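Local coordinates for protein CyaB (PDB 3R5G) that probably makes cyclic AMP from ATP as a class III adenylyl cyclase, here its catalytic domain, cut from a longer membrane protein, at residues D55-P69 / V121-I134. Residues are numbered along the deposited sequence; the frame is centred on the assembly and turned at random.
Sequences DKFVGDCVMVFFGDP and VGNFGADTRMDYTI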
# COMPACT_ATOMS: atom_id res chain seq x y z
N ASP A 55 -4.48 -11.38 1.30
CA ASP A 55 -4.96 -10.51 0.24
C ASP A 55 -3.88 -10.25 -0.73
O ASP A 55 -4.03 -10.51 -1.94
CB ASP A 55 -5.48 -9.18 0.77
CG ASP A 55 -6.04 -8.32 -0.36
OD1 ASP A 55 -5.33 -8.10 -1.38
OD2 ASP A 55 -7.17 -7.84 -0.18
N LYS A 56 -2.79 -9.73 -0.25
CA LYS A 56 -1.68 -9.38 -1.13
C LYS A 56 -0.50 -9.05 -0.26
O LYS A 56 -0.61 -8.87 1.03
CB LYS A 56 -1.99 -8.16 -2.01
CG LYS A 56 -2.18 -6.88 -1.17
CD LYS A 56 -2.41 -5.62 -1.98
CE LYS A 56 -3.48 -5.83 -3.05
NZ LYS A 56 -4.81 -5.64 -2.45
N PHE A 57 0.63 -9.07 -0.94
CA PHE A 57 1.83 -8.54 -0.42
C PHE A 57 2.21 -7.31 -1.24
O PHE A 57 2.03 -7.25 -2.52
CB PHE A 57 3.00 -9.54 -0.47
CG PHE A 57 2.68 -10.89 0.06
CD1 PHE A 57 2.93 -12.01 -0.72
CD2 PHE A 57 2.10 -11.08 1.31
CE1 PHE A 57 2.63 -13.29 -0.21
CE2 PHE A 57 1.83 -12.31 1.83
CZ PHE A 57 2.11 -13.47 1.05
N VAL A 58 2.71 -6.30 -0.55
CA VAL A 58 3.25 -5.11 -1.19
C VAL A 58 4.66 -4.95 -0.66
O VAL A 58 4.86 -4.41 0.44
CB VAL A 58 2.41 -3.88 -0.95
CG1 VAL A 58 3.01 -2.69 -1.72
CG2 VAL A 58 0.95 -4.14 -1.41
N GLY A 59 5.66 -5.41 -1.39
CA GLY A 59 6.99 -5.59 -0.82
C GLY A 59 6.97 -6.47 0.46
O GLY A 59 6.53 -7.65 0.46
N ASP A 60 7.39 -5.91 1.61
CA ASP A 60 7.36 -6.67 2.88
C ASP A 60 6.05 -6.46 3.61
O ASP A 60 5.86 -7.11 4.64
CB ASP A 60 8.48 -6.18 3.81
CG ASP A 60 8.43 -4.65 4.04
OD1 ASP A 60 8.32 -3.88 3.08
OD2 ASP A 60 8.44 -4.17 5.19
N CYS A 61 5.19 -5.59 3.09
CA CYS A 61 3.88 -5.43 3.71
C CYS A 61 2.90 -6.57 3.44
O CYS A 61 2.78 -6.99 2.27
CB CYS A 61 3.26 -4.15 3.20
SG CYS A 61 1.62 -3.79 3.99
N VAL A 62 2.30 -7.16 4.47
CA VAL A 62 1.37 -8.26 4.33
C VAL A 62 -0.03 -7.82 4.76
O VAL A 62 -0.21 -7.16 5.78
CB VAL A 62 1.76 -9.36 5.28
CG1 VAL A 62 0.75 -10.46 5.45
CG2 VAL A 62 3.12 -9.99 4.90
N MET A 63 -1.09 -8.10 4.00
CA MET A 63 -2.46 -7.77 4.30
C MET A 63 -3.24 -9.08 4.35
O MET A 63 -3.14 -9.88 3.39
CB MET A 63 -2.94 -6.92 3.15
CG MET A 63 -4.28 -6.47 3.30
SD MET A 63 -4.83 -5.55 1.77
CE MET A 63 -6.55 -5.47 2.21
N VAL A 64 -3.95 -9.34 5.43
CA VAL A 64 -4.74 -10.57 5.65
C VAL A 64 -6.07 -10.14 6.18
O VAL A 64 -6.13 -9.14 6.96
CB VAL A 64 -4.04 -11.51 6.62
CG1 VAL A 64 -4.89 -12.80 6.89
CG2 VAL A 64 -2.57 -11.79 6.16
N PHE A 65 -7.17 -10.78 5.78
CA PHE A 65 -8.41 -10.48 6.43
C PHE A 65 -9.16 -11.71 6.87
O PHE A 65 -8.92 -12.82 6.31
CB PHE A 65 -9.26 -9.52 5.61
CG PHE A 65 -9.60 -10.04 4.22
CD1 PHE A 65 -10.75 -10.80 4.01
CD2 PHE A 65 -8.83 -9.68 3.17
CE1 PHE A 65 -11.11 -11.18 2.63
CE2 PHE A 65 -9.14 -10.04 1.80
CZ PHE A 65 -10.28 -10.84 1.57
N PHE A 66 -10.02 -11.53 7.84
CA PHE A 66 -10.83 -12.63 8.39
C PHE A 66 -12.29 -12.25 8.36
O PHE A 66 -12.67 -11.11 8.66
CB PHE A 66 -10.42 -12.91 9.85
CG PHE A 66 -9.07 -13.49 9.99
CD1 PHE A 66 -8.89 -14.85 10.34
CD2 PHE A 66 -7.92 -12.67 9.84
CE1 PHE A 66 -7.51 -15.31 10.49
CE2 PHE A 66 -6.62 -13.15 9.95
CZ PHE A 66 -6.41 -14.43 10.27
N GLY A 67 -13.14 -13.17 7.99
CA GLY A 67 -14.60 -12.98 7.95
C GLY A 67 -15.12 -13.19 6.52
O GLY A 67 -16.35 -13.14 6.34
N ASP A 68 -14.25 -13.36 5.56
CA ASP A 68 -14.67 -13.62 4.18
C ASP A 68 -13.48 -14.34 3.56
O ASP A 68 -12.35 -13.96 3.82
CB ASP A 68 -15.00 -12.31 3.42
CG ASP A 68 -15.25 -12.59 1.94
OD1 ASP A 68 -16.43 -12.70 1.63
OD2 ASP A 68 -14.33 -12.66 1.14
N PRO A 69 -13.71 -15.35 2.63
CA PRO A 69 -15.02 -15.80 2.19
C PRO A 69 -15.84 -16.58 3.18
O PRO A 69 -17.08 -16.68 3.01
CB PRO A 69 -14.62 -16.77 1.00
CG PRO A 69 -13.37 -16.24 0.41
CD PRO A 69 -12.65 -15.76 1.75
N VAL A 121 -16.25 -6.06 0.06
CA VAL A 121 -15.37 -7.11 -0.51
C VAL A 121 -15.84 -7.53 -1.90
O VAL A 121 -17.04 -7.67 -2.10
CB VAL A 121 -15.40 -8.49 0.23
CG1 VAL A 121 -14.04 -9.31 -0.03
CG2 VAL A 121 -15.78 -8.29 1.65
N GLY A 122 -14.94 -7.69 -2.80
CA GLY A 122 -15.41 -7.91 -4.20
C GLY A 122 -14.27 -8.09 -5.12
O GLY A 122 -13.10 -8.13 -4.72
N ASN A 123 -14.57 -8.20 -6.43
CA ASN A 123 -13.54 -8.27 -7.40
C ASN A 123 -13.34 -6.89 -8.00
O ASN A 123 -14.28 -6.31 -8.57
CB ASN A 123 -13.90 -9.28 -8.54
CG ASN A 123 -14.04 -10.65 -8.01
OD1 ASN A 123 -13.06 -11.25 -7.55
ND2 ASN A 123 -15.27 -11.17 -8.04
N PHE A 124 -12.11 -6.38 -7.82
CA PHE A 124 -11.80 -5.00 -8.25
C PHE A 124 -10.62 -4.99 -9.14
O PHE A 124 -9.72 -5.79 -9.02
CB PHE A 124 -11.50 -4.15 -7.01
CG PHE A 124 -12.62 -4.09 -6.05
CD1 PHE A 124 -12.45 -4.57 -4.77
CD2 PHE A 124 -13.86 -3.58 -6.43
CE1 PHE A 124 -13.48 -4.51 -3.86
CE2 PHE A 124 -14.90 -3.49 -5.51
CZ PHE A 124 -14.72 -3.98 -4.20
N GLY A 125 -10.60 -4.09 -10.16
CA GLY A 125 -9.51 -3.98 -11.03
C GLY A 125 -9.86 -3.61 -12.48
O GLY A 125 -11.00 -3.18 -12.74
N ALA A 126 -8.83 -3.68 -13.31
CA ALA A 126 -8.93 -3.49 -14.74
C ALA A 126 -9.15 -4.86 -15.39
O ALA A 126 -8.95 -5.92 -14.77
CB ALA A 126 -7.67 -2.85 -15.25
N ASP A 127 -9.55 -4.85 -16.66
CA ASP A 127 -10.05 -6.10 -17.31
C ASP A 127 -9.06 -7.25 -17.40
O ASP A 127 -9.45 -8.39 -17.19
CB ASP A 127 -10.64 -5.77 -18.69
CG ASP A 127 -11.87 -4.84 -18.60
OD1 ASP A 127 -12.22 -4.29 -17.53
OD2 ASP A 127 -12.50 -4.65 -19.66
N THR A 128 -7.78 -6.96 -17.66
CA THR A 128 -6.80 -8.03 -17.60
C THR A 128 -6.03 -8.06 -16.26
O THR A 128 -4.94 -8.66 -16.19
CB THR A 128 -5.76 -7.88 -18.72
OG1 THR A 128 -4.76 -6.96 -18.28
CG2 THR A 128 -6.39 -7.35 -20.05
N ARG A 129 -6.59 -7.44 -15.21
CA ARG A 129 -5.85 -7.23 -13.93
C ARG A 129 -6.85 -7.04 -12.78
O ARG A 129 -7.07 -5.90 -12.27
CB ARG A 129 -4.93 -6.02 -14.02
CG ARG A 129 -3.60 -6.27 -13.36
CD ARG A 129 -2.61 -5.07 -13.40
NE ARG A 129 -1.36 -5.51 -12.76
CZ ARG A 129 -0.20 -5.71 -13.39
NH1 ARG A 129 -0.07 -5.44 -14.69
NH2 ARG A 129 0.85 -6.13 -12.70
N MET A 130 -7.49 -8.16 -12.44
CA MET A 130 -8.58 -8.19 -11.51
C MET A 130 -8.17 -8.95 -10.22
O MET A 130 -7.47 -9.98 -10.28
CB MET A 130 -9.70 -8.95 -12.20
CG MET A 130 -11.04 -8.46 -11.84
SD MET A 130 -11.37 -6.87 -12.68
CE MET A 130 -12.95 -6.73 -11.88
N ASP A 131 -8.60 -8.46 -9.05
CA ASP A 131 -8.35 -9.19 -7.82
C ASP A 131 -9.50 -9.15 -6.84
O ASP A 131 -10.27 -8.19 -6.74
CB ASP A 131 -7.06 -8.78 -7.19
CG ASP A 131 -5.87 -9.14 -8.04
OD1 ASP A 131 -5.42 -10.35 -8.03
OD2 ASP A 131 -5.41 -8.22 -8.77
N TYR A 132 -9.63 -10.25 -6.11
CA TYR A 132 -10.64 -10.33 -5.05
C TYR A 132 -10.03 -9.71 -3.80
O TYR A 132 -8.95 -10.14 -3.37
CB TYR A 132 -10.82 -11.84 -4.74
CG TYR A 132 -11.91 -12.07 -3.84
CD1 TYR A 132 -13.24 -12.06 -4.30
CD2 TYR A 132 -11.67 -12.21 -2.48
CE1 TYR A 132 -14.29 -12.27 -3.45
CE2 TYR A 132 -12.69 -12.44 -1.62
CZ TYR A 132 -14.01 -12.46 -2.06
OH TYR A 132 -15.10 -12.67 -1.28
N THR A 133 -10.63 -8.63 -3.29
CA THR A 133 -9.94 -7.82 -2.23
C THR A 133 -10.98 -6.98 -1.52
O THR A 133 -12.18 -7.17 -1.70
CB THR A 133 -8.79 -7.03 -2.84
OG1 THR A 133 -8.06 -6.26 -1.84
CG2 THR A 133 -9.33 -6.11 -3.95
N ILE A 134 -10.56 -6.07 -0.62
CA ILE A 134 -11.49 -5.33 0.24
C ILE A 134 -11.07 -3.88 0.23
O ILE A 134 -9.86 -3.54 0.02
CB ILE A 134 -11.41 -5.89 1.72
CG1 ILE A 134 -9.95 -5.91 2.25
CG2 ILE A 134 -11.93 -7.38 1.70
CD1 ILE A 134 -9.87 -6.25 3.84
O HOH W 1 -6.23 -9.94 -3.64
O HOH W 2 -6.72 -4.11 -2.46
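Thr133 and Tyr132, neighbours on strand 129-134, each give a hydroxyl hydrogen bond to an aspartate of segment 55-69. Thr133 OG1 donates to Asp55 OD2 over a very short 2.5 Å, while Lys56 NZ forms a salt bridge with the other oxygen, Asp55 OD1, at 2.7 Å, coming from above the carboxylate plane. The lysine reaches back over its neighbour because its chain bends twice near the ammonium end. Water 2 hydrogen-bonds to Thr133 OG1, and water 1 links the backbone oxygens of Asp55 and Tyr132. At the other end, Tyr132 extends its ring with CG anti to the backbone N (chi1 -172°), and OH donates to the syn lone pair of Asp68 OD2 at 2.5 Å. This oxygen lies at the edge of the Tyr132 ring, in its plane; carboxylate and ring are nearly coplanar, 18° apart.

Between these polar ends, Ile134 covers one face of the Phe65 ring. Its CG2 sits over the ring centre in a CH-pi contact, 3.8 Å from the centroid, and CD1 packs against Phe65 CD2 at 3.6 Å. Extended Met63 brings CE tightly to Ile134 CG1, 3.4 Å away. Phe65 CZ also approaches Val121 CG1 and, near the phenylalanine ring plane, Tyr132 CE2.

Two beta hairpins of the cyclase catalytic domain thus meet, both near the second subunit, whose Asn37 bonds to the backbone of Asn123 and Gly125. Strand 55-58 crosses strand 129-134 nearly at right angles, 97°. Strand 6-18 pairs with both 61-66 and 118-124, and its Lys8 forms a salt bridge with Asp68 OD1. Helix 29-50 packs on Phe57 and Val62, helix 74-100 on Phe66.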